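PDB 1JAK: beta-N-acetylhexosaminidase from Streptomyces plicatus, which hydrolyses beta-linked N-acetylhexosamine residues from the ends of glycosides, as a family 20 glycoside hydrolase working by substrate-assisted catalysis. Local coordinates for residues A[42-45]-A[46-49]; A[115-118]-A[119-123]; A[237-240]-A[241-244]; A[419-422]-A[423-427]; A[459-462]-A[463-467]. All blocks are in the same frame, centred on the assembly; numbering follows the deposited sequence.

Contact 1 (A[42-45]-A[46-49]); sequences RITR and GTHI
In Thr47 the chi1 of -65° sets OG1 beside its own backbone N, and in Ile43 a chi1 of -56° swings CG2 opposite the backbone N, and with these two settings the threonine hydroxyl and the isoleucine methyl meet. Their closest approach is Ile43 CG2 to Thr47 OG1, 3.6 Å, and the two side chains cross at about a right angle. Thr47 OG1 lies 3.0 Å from Thr44 O and is also hydrogen-bonded to Tyr41 OH, so its proton has more than one possible taker. What closes the loop is the backbone: Thr47 N donates to Thr44 O over 2.9 Å, and the donor stands above the carbonyl plane rather than on a lone pair. Two waters bridge the turn. One lies 2.7 Å from Thr44 OG1 and accepts from Gly46 N, which the turn carries at its corner; the other gives protons both to Arg45 O and to Thr47 O, 2.7 Å from the latter. The side chains of Ile43 and Thr47, both buried residues, touch Ile86 of strand 86-90, with Leu68 of helix 55-72 also against Ile43, whereas the corner from Thr44 to Gly46 is exposed and hydrated. His48 ND1 adds a weak bond back to Gly46 O. The whole is a worked example of a type I beta turn, running from Thr44 to Thr47 and linking strands 41-42 and 49-50 in the mixed sheet of the family 20 domain 2 region, which precedes the catalytic barrel.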
loop_
_atom_site.group_PDB
_atom_site.type_symbol
_atom_site.label_atom_id
_atom_site.label_comp_id
_atom_site.label_asym_id
_atom_site.label_seq_id
_atom_site.Cartn_x
_atom_site.Cartn_y
_atom_site.Cartn_z
ATOM N N ARG A 42 13.152 -3.902 -29.107
ATOM C CA ARG A 42 14.452 -3.816 -28.472
ATOM C C ARG A 42 14.791 -2.347 -28.301
ATOM O O ARG A 42 14.863 -1.606 -29.281
ATOM C CB ARG A 42 15.513 -4.485 -29.345
ATOM C CG ARG A 42 16.849 -4.697 -28.661
ATOM C CD ARG A 42 17.932 -4.939 -29.698
ATOM N NE ARG A 42 19.114 -5.587 -29.141
ATOM C CZ ARG A 42 19.331 -6.898 -29.175
ATOM N NH1 ARG A 42 18.444 -7.709 -29.741
ATOM N NH2 ARG A 42 20.444 -7.400 -28.656
ATOM N N ILE A 43 14.971 -1.912 -27.060
ATOM C CA ILE A 43 15.326 -0.521 -26.821
ATOM C C ILE A 43 16.795 -0.363 -27.199
ATOM O O ILE A 43 17.636 -1.157 -26.769
ATOM C CB ILE A 43 15.166 -0.132 -25.333
ATOM C CG1 ILE A 43 13.741 -0.425 -24.859
ATOM C CG2 ILE A 43 15.487 1.346 -25.149
ATOM C CD1 ILE A 43 13.498 -0.070 -23.398
ATOM N N THR A 44 17.100 0.636 -28.023
ATOM C CA THR A 44 18.482 0.891 -28.416
ATOM C C THR A 44 18.858 2.312 -28.001
ATOM O O THR A 44 17.994 3.099 -27.614
ATOM C CB THR A 44 18.703 0.680 -29.939
ATOM O OG1 THR A 44 17.813 1.508 -30.689
ATOM C CG2 THR A 44 18.466 -0.781 -30.307
ATOM N N ARG A 45 20.145 2.633 -28.079
ATOM C CA ARG A 45 20.652 3.935 -27.659
ATOM C C ARG A 45 19.878 5.165 -28.117
ATOM O O ARG A 45 19.779 6.141 -27.376
ATOM C CB ARG A 45 22.125 4.080 -28.064
ATOM C CG ARG A 45 22.367 4.311 -29.550
ATOM C CD ARG A 45 23.844 4.122 -29.897
ATOM N NE ARG A 45 24.734 4.864 -29.005
ATOM C CZ ARG A 45 24.846 6.190 -28.978
ATOM N NH1 ARG A 45 24.120 6.939 -29.799
ATOM N NH2 ARG A 45 25.686 6.767 -28.128
ATOM N N GLY A 46 19.319 5.125 -29.322
ATOM C CA GLY A 46 18.596 6.283 -29.823
ATOM C C GLY A 46 17.102 6.319 -29.563
ATOM O O GLY A 46 16.399 7.180 -30.092
ATOM N N THR A 47 16.606 5.403 -28.743
ATOM C CA THR A 47 15.175 5.367 -28.463
ATOM C C THR A 47 14.661 6.617 -27.758
ATOM O O THR A 47 15.234 7.070 -26.766
ATOM C CB THR A 47 14.800 4.136 -27.614
ATOM O OG1 THR A 47 15.058 2.942 -28.364
ATOM C CG2 THR A 47 13.319 4.179 -27.236
ATOM N N HIS A 48 13.575 7.168 -28.292
ATOM C CA HIS A 48 12.929 8.350 -27.734
ATOM C C HIS A 48 11.631 7.907 -27.066
ATOM O O HIS A 48 11.041 6.900 -27.454
ATOM C CB HIS A 48 12.575 9.348 -28.841
ATOM C CG HIS A 48 13.747 10.098 -29.389
ATOM N ND1 HIS A 48 15.013 9.559 -29.459
ATOM C CD2 HIS A 48 13.836 11.336 -29.930
ATOM C CE1 HIS A 48 15.832 10.432 -30.018
ATOM N NE2 HIS A 48 15.143 11.519 -30.314
ATOM N N ILE A 49 11.200 8.657 -26.057
ATOM C CA ILE A 49 9.945 8.373 -25.374
ATOM C C ILE A 49 8.996 9.475 -25.828
ATOM O O ILE A 49 9.155 10.638 -25.455
ATOM C CB ILE A 49 10.105 8.414 -23.840
ATOM C CG1 ILE A 49 10.957 7.226 -23.381
ATOM C CG2 ILE A 49 8.737 8.371 -23.165
ATOM C CD1 ILE A 49 11.385 7.299 -21.930
HETATM O O HOH W 1 19.497 3.446 -31.444
HETATM O O HOH W 2 17.835 7.565 -26.107
#

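Contact 2 (A[115-118]-A[119-123]); sequences KAAG and LFHGV
Ala117 O reaches over one face of the His121 imidazole, one turn further along the helix, standing 3.1 Å above the ring plane and offset toward the rim. A chi1 of -67° holds the ring there, with CG beside its own backbone N; CG is the nearest ring atom to the oxygen. The same carbonyl takes the ordinary helical bond from His121 N, at 3.0 Å, so backbone and ring are pressed against one oxygen. The ring does not depend on that oxygen for its polar needs: ND1 is hydrogen-bonded to Glu98 O. Around it the helix is tight. Phe120 N bonds Ala116 O at 2.9 Å, and Gly122 N bonds Gly118 O at the same length, while Phe120 CB rests 3.4 Å from Ala117 O. Leu119 lays its CB 3.5 Å from Ala116 O. The contrast comes at the start of the helix. Lys115, at the N-cap position, is exposed; its CB points away from 119-123, and its NZ makes a long, weak ion pair with Asp97, while its carbonyl still accepts from both Gly118 N and Leu119 N. Neighbouring elements cover the side chains: Leu119 packs on Val60 of helix 55-72 and on Ile111 and Ala113 of strand 108-113, Phe120 meets the rings of Tyr63 and His244, and His121 stands edge-to-face with Trp474 at the end of helix 465-474.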
loop_
_atom_site.group_PDB
_atom_site.type_symbol
_atom_site.label_atom_id
_atom_site.label_comp_id
_atom_site.label_asym_id
_atom_site.label_seq_id
_atom_site.Cartn_x
_atom_site.Cartn_y
_atom_site.Cartn_z
ATOM N N LYS A 115 -6.263 7.653 -18.842
ATOM C CA LYS A 115 -5.668 8.585 -17.891
ATOM C C LYS A 115 -4.214 8.259 -17.556
ATOM O O LYS A 115 -3.739 7.153 -17.813
ATOM C CB LYS A 115 -6.500 8.626 -16.606
ATOM C CG LYS A 115 -7.893 9.213 -16.805
ATOM C CD LYS A 115 -8.544 9.566 -15.480
ATOM C CE LYS A 115 -9.865 10.294 -15.692
ATOM N NZ LYS A 115 -10.492 10.693 -14.400
ATOM N N ALA A 116 -3.517 9.237 -16.984
ATOM C CA ALA A 116 -2.112 9.085 -16.616
ATOM C C ALA A 116 -1.863 7.877 -15.720
ATOM O O ALA A 116 -0.830 7.219 -15.834
ATOM C CB ALA A 116 -1.613 10.352 -15.931
ATOM N N ALA A 117 -2.804 7.589 -14.824
ATOM C CA ALA A 117 -2.651 6.449 -13.924
ATOM C C ALA A 117 -2.538 5.168 -14.739
ATOM O O ALA A 117 -1.818 4.246 -14.360
ATOM C CB ALA A 117 -3.839 6.364 -12.972
ATOM N N GLY A 118 -3.253 5.118 -15.861
ATOM C CA GLY A 118 -3.208 3.943 -16.714
ATOM C C GLY A 118 -1.849 3.803 -17.376
ATOM O O GLY A 118 -1.297 2.702 -17.464
ATOM N N LEU A 119 -1.311 4.920 -17.857
ATOM C CA LEU A 119 0.004 4.910 -18.488
ATOM C C LEU A 119 1.030 4.460 -17.452
ATOM O O LEU A 119 1.928 3.675 -17.749
ATOM C CB LEU A 119 0.370 6.313 -18.984
ATOM C CG LEU A 119 -0.496 6.912 -20.092
ATOM C CD1 LEU A 119 0.016 8.300 -20.441
ATOM C CD2 LEU A 119 -0.463 6.008 -21.317
ATOM N N PHE A 120 0.885 4.971 -16.234
ATOM C CA PHE A 120 1.793 4.640 -15.141
ATOM C C PHE A 120 1.773 3.137 -14.867
ATOM O O PHE A 120 2.817 2.509 -14.692
ATOM C CB PHE A 120 1.385 5.412 -13.884
ATOM C CG PHE A 120 2.388 5.336 -12.769
ATOM C CD1 PHE A 120 3.527 6.136 -12.783
ATOM C CD2 PHE A 120 2.192 4.466 -11.699
ATOM C CE1 PHE A 120 4.454 6.074 -11.746
ATOM C CE2 PHE A 120 3.115 4.395 -10.656
ATOM C CZ PHE A 120 4.247 5.202 -10.678
ATOM N N HIS A 121 0.580 2.557 -14.830
ATOM C CA HIS A 121 0.453 1.126 -14.595
ATOM C C HIS A 121 1.065 0.351 -15.758
ATOM O O HIS A 121 1.670 -0.701 -15.558
ATOM C CB HIS A 121 -1.019 0.767 -14.395
ATOM C CG HIS A 121 -1.603 1.349 -13.145
ATOM N ND1 HIS A 121 -2.949 1.611 -13.000
ATOM C CD2 HIS A 121 -1.019 1.726 -11.982
ATOM C CE1 HIS A 121 -3.168 2.129 -11.804
ATOM N NE2 HIS A 121 -2.013 2.211 -11.166
ATOM N N GLY A 122 0.919 0.879 -16.972
ATOM C CA GLY A 122 1.501 0.216 -18.128
ATOM C C GLY A 122 3.013 0.177 -17.983
ATOM O O GLY A 122 3.669 -0.792 -18.370
ATOM N N VAL A 123 3.568 1.246 -17.422
ATOM C CA VAL A 123 5.006 1.334 -17.200
ATOM C C VAL A 123 5.449 0.264 -16.205
ATOM O O VAL A 123 6.498 -0.349 -16.375
ATOM C CB VAL A 123 5.404 2.739 -16.673
ATOM C CG1 VAL A 123 6.817 2.714 -16.094
ATOM C CG2 VAL A 123 5.335 3.751 -17.814
#

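Contact 3 (A[237-240]-A[241-244]); sequences VRYA and ASRH
Three partners grip Ser242 OG at the end of the helix: it donates to Tyr239 O at 2.6 Å, accepts from Arg243 NH1 at 3.0 Å, and takes a proton from a water that also accepts from Arg238 NH1, whose NH2 is salt-bridged to Glu235. The hydroxyl is carried to this spot by a chi1 of 67°, which turns it back between its own backbone N and carbonyl carbon. Beside it Arg243 lies flat over Tyr239, the guanidinium and the ring at 26° to each other with centres 4.1 Å apart. The chain bends at chi2 (63°), and Arg243 CZ comes to rest 3.5 Å from Tyr239 CZ. Tyr239 OH and Arg243 NH2, though close, are not hydrogen-bonded; instead Arg243 NE forms a salt bridge with Asp181 OD1, and Tyr239 OH is hydrogen-bonded to Asp181 OD2. The helix ends here: Arg243 N bonds Ala240 O at 2.9 Å, and His244, with its positive phi, is the C-prime residue of a Schellman motif, its N bonded to Ala241 O. The chemistry implies a guanidinium stacked toward the hydroxyl end of the ring, its charge probably balanced by a shared carboxylate that would also fix how both groups are turned.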
loop_
_atom_site.group_PDB
_atom_site.type_symbol
_atom_site.label_atom_id
_atom_site.label_comp_id
_atom_site.label_asym_id
_atom_site.label_seq_id
_atom_site.Cartn_x
_atom_site.Cartn_y
_atom_site.Cartn_z
ATOM N N VAL A 237 2.843 13.094 0.588
ATOM C CA VAL A 237 1.616 13.023 -0.194
ATOM C C VAL A 237 1.891 13.347 -1.662
ATOM O O VAL A 237 1.356 12.693 -2.561
ATOM C CB VAL A 237 0.545 13.996 0.355
ATOM C CG1 VAL A 237 -0.655 14.040 -0.576
ATOM C CG2 VAL A 237 0.106 13.549 1.742
ATOM N N ARG A 238 2.734 14.345 -1.906
ATOM C CA ARG A 238 3.062 14.731 -3.277
ATOM C C ARG A 238 3.807 13.607 -3.991
ATOM O O ARG A 238 3.496 13.272 -5.135
ATOM C CB ARG A 238 3.934 15.990 -3.291
ATOM C CG ARG A 238 4.242 16.500 -4.698
ATOM C CD ARG A 238 5.477 17.389 -4.704
ATOM N NE ARG A 238 6.680 16.627 -4.373
ATOM C CZ ARG A 238 7.229 15.710 -5.165
ATOM N NH1 ARG A 238 6.689 15.436 -6.346
ATOM N NH2 ARG A 238 8.311 15.052 -4.771
ATOM N N TYR A 239 4.795 13.030 -3.311
ATOM C CA TYR A 239 5.582 11.948 -3.891
ATOM C C TYR A 239 4.678 10.750 -4.169
ATOM O O TYR A 239 4.756 10.132 -5.234
ATOM C CB TYR A 239 6.705 11.537 -2.937
ATOM C CG TYR A 239 7.741 10.628 -3.565
ATOM C CD1 TYR A 239 8.733 11.144 -4.396
ATOM C CD2 TYR A 239 7.722 9.251 -3.337
ATOM C CE1 TYR A 239 9.686 10.313 -4.988
ATOM C CE2 TYR A 239 8.668 8.410 -3.923
ATOM C CZ TYR A 239 9.647 8.952 -4.748
ATOM O OH TYR A 239 10.594 8.139 -5.325
ATOM N N ALA A 240 3.819 10.422 -3.207
ATOM C CA ALA A 240 2.899 9.303 -3.375
ATOM C C ALA A 240 1.989 9.569 -4.569
ATOM O O ALA A 240 1.723 8.673 -5.367
ATOM C CB ALA A 240 2.061 9.111 -2.111
ATOM N N ALA A 241 1.517 10.806 -4.688
ATOM C CA ALA A 241 0.638 11.177 -5.792
ATOM C C ALA A 241 1.333 10.987 -7.140
ATOM O O ALA A 241 0.703 10.560 -8.110
ATOM C CB ALA A 241 0.175 12.626 -5.633
ATOM N N SER A 242 2.628 11.296 -7.201
ATOM C CA SER A 242 3.377 11.145 -8.448
ATOM C C SER A 242 3.543 9.661 -8.784
ATOM O O SER A 242 3.876 9.304 -9.916
ATOM C CB SER A 242 4.748 11.828 -8.348
ATOM O OG SER A 242 5.598 11.170 -7.424
ATOM N N ARG A 243 3.318 8.803 -7.791
ATOM C CA ARG A 243 3.398 7.357 -7.983
ATOM C C ARG A 243 1.973 6.796 -7.981
ATOM O O ARG A 243 1.756 5.593 -7.822
ATOM C CB ARG A 243 4.222 6.700 -6.868
ATOM C CG ARG A 243 5.720 6.561 -7.157
ATOM C CD ARG A 243 6.418 7.898 -7.321
ATOM N NE ARG A 243 7.849 7.733 -7.584
ATOM C CZ ARG A 243 8.627 8.677 -8.107
ATOM N NH1 ARG A 243 8.120 9.861 -8.427
ATOM N NH2 ARG A 243 9.912 8.434 -8.329
ATOM N N HIS A 244 1.007 7.695 -8.151
ATOM C CA HIS A 244 -0.410 7.348 -8.196
ATOM C C HIS A 244 -0.921 6.545 -7.014
ATOM O O HIS A 244 -1.648 5.555 -7.163
ATOM C CB HIS A 244 -0.711 6.650 -9.521
ATOM C CG HIS A 244 -0.510 7.549 -10.700
ATOM N ND1 HIS A 244 -1.481 8.425 -11.137
ATOM C CD2 HIS A 244 0.591 7.806 -11.444
ATOM C CE1 HIS A 244 -0.984 9.186 -12.095
ATOM N NE2 HIS A 244 0.272 8.832 -12.301
HETATM O O HOH W 3 8.013 12.949 -7.570
#

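Contact 4 (A[419-422]-A[423-427]); sequences EVQR and SYDWD
Gln421 runs alongside Asp425, both side chains pointing the same way. Its CB leads off away from the following residues, and a chi1 of 179° places CG opposite the backbone N. From there CG lies 4.0 Å from both Asp425 CB and Asp425 OD2, CD is equally far from OD2, and the extended chain ends with NE2 at 3.1 Å from Asp425 OD2. That bond is nearly straight (168°), with the acceptor in the amide plane, but it meets the oxygen from above the carboxylate plane, the two planes being 36° apart. Along the backbone, Asp425 N donates to Gln421 O at 2.7 Å, so one pair of residues is tied both through side chains and through backbone. The next residue adds a further tie: Trp426 NE1 bonds Ser423 O at 2.8 Å, the oxygen close to the indole plane. Arg422 NH2 forms salt bridges with Asp396 and Asp370, and Ser423 OG bonds Arg397 O. At the other end Glu419 holds the N-cap position; its OE1 accepts from Val420 N and also bonds Ser506, while OE2 bonds Tyr504. Together they frame a single short helix, 420-424, closed by an inverse gamma turn centred on Asp425 in the catalytic domain.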
loop_
_atom_site.group_PDB
_atom_site.type_symbol
_atom_site.label_atom_id
_atom_site.label_comp_id
_atom_site.label_asym_id
_atom_site.label_seq_id
_atom_site.Cartn_x
_atom_site.Cartn_y
_atom_site.Cartn_z
ATOM N N GLU A 419 2.967 -18.389 5.333
ATOM C CA GLU A 419 3.892 -18.585 4.226
ATOM C C GLU A 419 3.338 -17.903 2.984
ATOM O O GLU A 419 2.220 -17.382 2.985
ATOM C CB GLU A 419 4.123 -20.076 3.953
ATOM C CG GLU A 419 5.453 -20.611 4.492
ATOM C CD GLU A 419 6.660 -20.197 3.650
ATOM O OE1 GLU A 419 6.493 -19.405 2.699
ATOM O OE2 GLU A 419 7.781 -20.671 3.944
ATOM N N VAL A 420 4.127 -17.914 1.922
ATOM C CA VAL A 420 3.739 -17.267 0.681
ATOM C C VAL A 420 2.437 -17.787 0.074
ATOM O O VAL A 420 1.594 -16.997 -0.346
ATOM C CB VAL A 420 4.875 -17.375 -0.347
ATOM C CG1 VAL A 420 4.511 -16.613 -1.615
ATOM C CG2 VAL A 420 6.156 -16.817 0.260
ATOM N N GLN A 421 2.251 -19.102 0.031
ATOM C CA GLN A 421 1.019 -19.622 -0.550
ATOM C C GLN A 421 -0.215 -19.187 0.230
ATOM O O GLN A 421 -1.205 -18.764 -0.360
ATOM C CB GLN A 421 1.044 -21.152 -0.660
ATOM C CG GLN A 421 -0.261 -21.700 -1.238
ATOM C CD GLN A 421 -0.220 -23.184 -1.560
ATOM O OE1 GLN A 421 0.764 -23.872 -1.287
ATOM N NE2 GLN A 421 -1.302 -23.683 -2.144
ATOM N N ARG A 422 -0.162 -19.273 1.556
ATOM C CA ARG A 422 -1.314 -18.877 2.361
ATOM C C ARG A 422 -1.700 -17.419 2.117
ATOM O O ARG A 422 -2.880 -17.080 2.034
ATOM C CB ARG A 422 -1.036 -19.079 3.856
ATOM C CG ARG A 422 -2.250 -18.759 4.731
ATOM C CD ARG A 422 -1.955 -18.909 6.215
ATOM N NE ARG A 422 -3.157 -18.710 7.025
ATOM C CZ ARG A 422 -4.153 -19.587 7.116
ATOM N NH1 ARG A 422 -4.097 -20.734 6.447
ATOM N NH2 ARG A 422 -5.208 -19.318 7.874
ATOM N N SER A 423 -0.700 -16.556 1.991
ATOM C CA SER A 423 -0.949 -15.138 1.771
ATOM C C SER A 423 -1.644 -14.856 0.439
ATOM O O SER A 423 -2.437 -13.924 0.331
ATOM C CB SER A 423 0.374 -14.368 1.832
ATOM O OG SER A 423 0.160 -12.974 1.710
ATOM N N TYR A 424 -1.354 -15.683 -0.561
ATOM C CA TYR A 424 -1.902 -15.518 -1.909
ATOM C C TYR A 424 -3.143 -16.335 -2.253
ATOM O O TYR A 424 -4.038 -15.860 -2.956
ATOM C CB TYR A 424 -0.811 -15.870 -2.931
ATOM C CG TYR A 424 -1.272 -15.918 -4.377
ATOM C CD1 TYR A 424 -1.368 -14.753 -5.136
ATOM C CD2 TYR A 424 -1.615 -17.131 -4.982
ATOM C CE1 TYR A 424 -1.792 -14.788 -6.465
ATOM C CE2 TYR A 424 -2.046 -17.179 -6.315
ATOM C CZ TYR A 424 -2.129 -16.004 -7.048
ATOM O OH TYR A 424 -2.532 -16.036 -8.365
ATOM N N ASP A 425 -3.189 -17.561 -1.749
ATOM C CA ASP A 425 -4.250 -18.500 -2.080
ATOM C C ASP A 425 -5.666 -18.327 -1.530
ATOM O O ASP A 425 -6.159 -19.174 -0.784
ATOM C CB ASP A 425 -3.750 -19.914 -1.777
ATOM C CG ASP A 425 -4.239 -20.934 -2.785
ATOM O OD1 ASP A 425 -4.872 -20.535 -3.788
ATOM O OD2 ASP A 425 -3.976 -22.137 -2.575
ATOM N N TRP A 426 -6.320 -17.236 -1.913
ATOM C CA TRP A 426 -7.699 -16.982 -1.509
ATOM C C TRP A 426 -8.373 -16.021 -2.486
ATOM O O TRP A 426 -7.708 -15.407 -3.323
ATOM C CB TRP A 426 -7.785 -16.455 -0.064
ATOM C CG TRP A 426 -6.981 -15.225 0.249
ATOM C CD1 TRP A 426 -5.622 -15.135 0.355
ATOM C CD2 TRP A 426 -7.493 -13.916 0.530
ATOM N NE1 TRP A 426 -5.257 -13.851 0.688
ATOM C CE2 TRP A 426 -6.386 -13.083 0.799
ATOM C CE3 TRP A 426 -8.781 -13.367 0.581
ATOM C CZ2 TRP A 426 -6.527 -11.727 1.113
ATOM C CZ3 TRP A 426 -8.922 -12.019 0.895
ATOM C CH2 TRP A 426 -7.797 -11.213 1.156
ATOM N N ASP A 427 -9.696 -15.912 -2.388
ATOM C CA ASP A 427 -10.482 -15.061 -3.279
ATOM C C ASP A 427 -11.265 -14.024 -2.474
ATOM O O ASP A 427 -12.162 -14.376 -1.708
ATOM C CB ASP A 427 -11.448 -15.945 -4.084
ATOM C CG ASP A 427 -12.312 -15.159 -5.059
ATOM O OD1 ASP A 427 -12.207 -13.917 -5.115
ATOM O OD2 ASP A 427 -13.108 -15.803 -5.778
#

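Contact 5 (A[459-462]-A[463-467]); sequences DYMA and FPRLP
The helix 455-462 ends where Phe463 N still donates to Asp459 O (2.8 Å), Phe463 leaves helical angles, and a cis peptide bond precedes Pro464 before helix 465-474 begins. Across this break Leu466 N bonds Ala462 O at 2.8 Å. Phe463 and Asp459 lie side by side; Phe463 CE1 is 4.0 Å from Asp459 OD1, and Asp459 O sits near the plane of the ring at its edge. Ala462 CB touches Phe463 CD1 at 4.0 Å. The polar heart is Arg465, bent at chi3 (-63°), which brings its guanidinium back over the preceding turn. NH2 donates to Met461 O at 3.1 Å, in a bond straight to 177° and in the plane of both groups, on a carbonyl lone pair; the methyl of Met461 runs beside NH2. A water completes the clasp, giving a proton to Met461 O and accepting from Arg465 N and, at 2.8 Å, from Arg465 NE. Met461 O is therefore gripped twice. Arg465 NH1 reaches Met402 O, in a residue that lines the inhibitor pocket. Asp459 OD2 forms salt bridges with Arg178 and Arg182. Such a guanidinium, bonded to carbonyl oxygens and a water, is consistent with a buried charge offset at least partly by their dipoles.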
loop_
_atom_site.group_PDB
_atom_site.type_symbol
_atom_site.label_atom_id
_atom_site.label_comp_id
_atom_site.label_asym_id
_atom_site.label_seq_id
_atom_site.Cartn_x
_atom_site.Cartn_y
_atom_site.Cartn_z
ATOM N N ASP A 459 11.867 -4.596 3.852
ATOM C CA ASP A 459 11.887 -5.376 2.613
ATOM C C ASP A 459 11.771 -6.878 2.859
ATOM O O ASP A 459 11.003 -7.568 2.186
ATOM C CB ASP A 459 13.176 -5.123 1.811
ATOM C CG ASP A 459 13.205 -3.759 1.140
ATOM O OD1 ASP A 459 12.127 -3.218 0.815
ATOM O OD2 ASP A 459 14.319 -3.234 0.922
ATOM N N TYR A 460 12.542 -7.385 3.817
ATOM C CA TYR A 460 12.534 -8.813 4.112
ATOM C C TYR A 460 11.159 -9.349 4.506
ATOM O O TYR A 460 10.814 -10.487 4.174
ATOM C CB TYR A 460 13.547 -9.127 5.214
ATOM C CG TYR A 460 13.603 -10.593 5.575
ATOM C CD1 TYR A 460 14.284 -11.509 4.772
ATOM C CD2 TYR A 460 12.946 -11.067 6.707
ATOM C CE1 TYR A 460 14.303 -12.872 5.094
ATOM C CE2 TYR A 460 12.958 -12.416 7.036
ATOM C CZ TYR A 460 13.636 -13.311 6.229
ATOM O OH TYR A 460 13.636 -14.645 6.568
ATOM N N MET A 461 10.372 -8.532 5.203
ATOM C CA MET A 461 9.042 -8.953 5.628
ATOM C C MET A 461 7.981 -8.636 4.575
ATOM O O MET A 461 6.966 -9.324 4.482
ATOM C CB MET A 461 8.676 -8.297 6.965
ATOM C CG MET A 461 9.549 -8.754 8.140
ATOM S SD MET A 461 9.650 -10.556 8.314
ATOM C CE MET A 461 7.992 -10.953 8.905
ATOM N N ALA A 462 8.219 -7.605 3.770
ATOM C CA ALA A 462 7.259 -7.232 2.733
ATOM C C ALA A 462 7.361 -8.155 1.519
ATOM O O ALA A 462 6.349 -8.503 0.913
ATOM C CB ALA A 462 7.478 -5.784 2.311
ATOM N N PHE A 463 8.583 -8.545 1.165
ATOM C CA PHE A 463 8.805 -9.429 0.020
ATOM C C PHE A 463 9.101 -10.847 0.494
ATOM O O PHE A 463 9.872 -11.043 1.433
ATOM C CB PHE A 463 9.969 -8.913 -0.833
ATOM C CG PHE A 463 9.684 -7.605 -1.522
ATOM C CD1 PHE A 463 9.819 -6.396 -0.843
ATOM C CD2 PHE A 463 9.271 -7.584 -2.849
ATOM C CE1 PHE A 463 9.546 -5.184 -1.478
ATOM C CE2 PHE A 463 8.995 -6.378 -3.495
ATOM C CZ PHE A 463 9.133 -5.175 -2.806
ATOM N N PRO A 464 8.604 -11.863 -0.231
ATOM C CA PRO A 464 7.805 -11.846 -1.461
ATOM C C PRO A 464 6.274 -11.836 -1.403
ATOM O O PRO A 464 5.632 -12.080 -2.423
ATOM C CB PRO A 464 8.306 -13.090 -2.174
ATOM C CG PRO A 464 8.361 -14.066 -1.025
ATOM C CD PRO A 464 8.979 -13.248 0.116
ATOM N N ARG A 465 5.676 -11.557 -0.250
ATOM C CA ARG A 465 4.216 -11.561 -0.167
ATOM C C ARG A 465 3.525 -10.313 -0.726
ATOM O O ARG A 465 2.365 -10.377 -1.142
ATOM C CB ARG A 465 3.781 -11.795 1.284
ATOM C CG ARG A 465 4.147 -13.186 1.804
ATOM C CD ARG A 465 3.860 -13.345 3.300
ATOM N NE ARG A 465 4.666 -12.428 4.105
ATOM C CZ ARG A 465 4.779 -12.491 5.428
ATOM N NH1 ARG A 465 4.139 -13.430 6.112
ATOM N NH2 ARG A 465 5.534 -11.609 6.070
ATOM N N LEU A 466 4.236 -9.188 -0.751
ATOM C CA LEU A 466 3.670 -7.931 -1.245
ATOM C C LEU A 466 3.066 -8.009 -2.655
ATOM O O LEU A 466 1.957 -7.525 -2.886
ATOM C CB LEU A 466 4.735 -6.826 -1.199
ATOM C CG LEU A 466 4.282 -5.415 -1.584
ATOM C CD1 LEU A 466 3.335 -4.864 -0.527
ATOM C CD2 LEU A 466 5.506 -4.515 -1.718
ATOM N N PRO A 467 3.785 -8.609 -3.620
ATOM C CA PRO A 467 3.238 -8.700 -4.981
ATOM C C PRO A 467 1.948 -9.520 -5.038
ATOM O O PRO A 467 1.047 -9.229 -5.829
ATOM C CB PRO A 467 4.365 -9.370 -5.772
ATOM C CG PRO A 467 5.600 -9.006 -5.005
ATOM C CD PRO A 467 5.158 -9.139 -3.569
HETATM O O HOH W 4 6.653 -11.134 2.531
#

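How the contacts relate
Along the chain the five contacts come in series. Contacts 1 and 2 belong to the domain carrying the mixed sheet and lie on the same side of the chain's centre, their centres 20 Å apart; contacts 3, 4 and 5 belong to the catalytic alpha/beta barrel domain. The two domains meet at contacts 2 and 3, centres about 13 Å apart, where helix 116-129 packs on the end of helix 230-242: Phe120 CG lies 3.3 Å from His244 CD2. Contacts 4 and 5, centres also about 13 Å apart, touch through Val420 and Ser423 against Pro464 and Arg465, clustering helix ends within the catalytic domain, while contacts 3 and 4 sit on opposite sides of the centre. Contact 1 is a distant, peripheral turn.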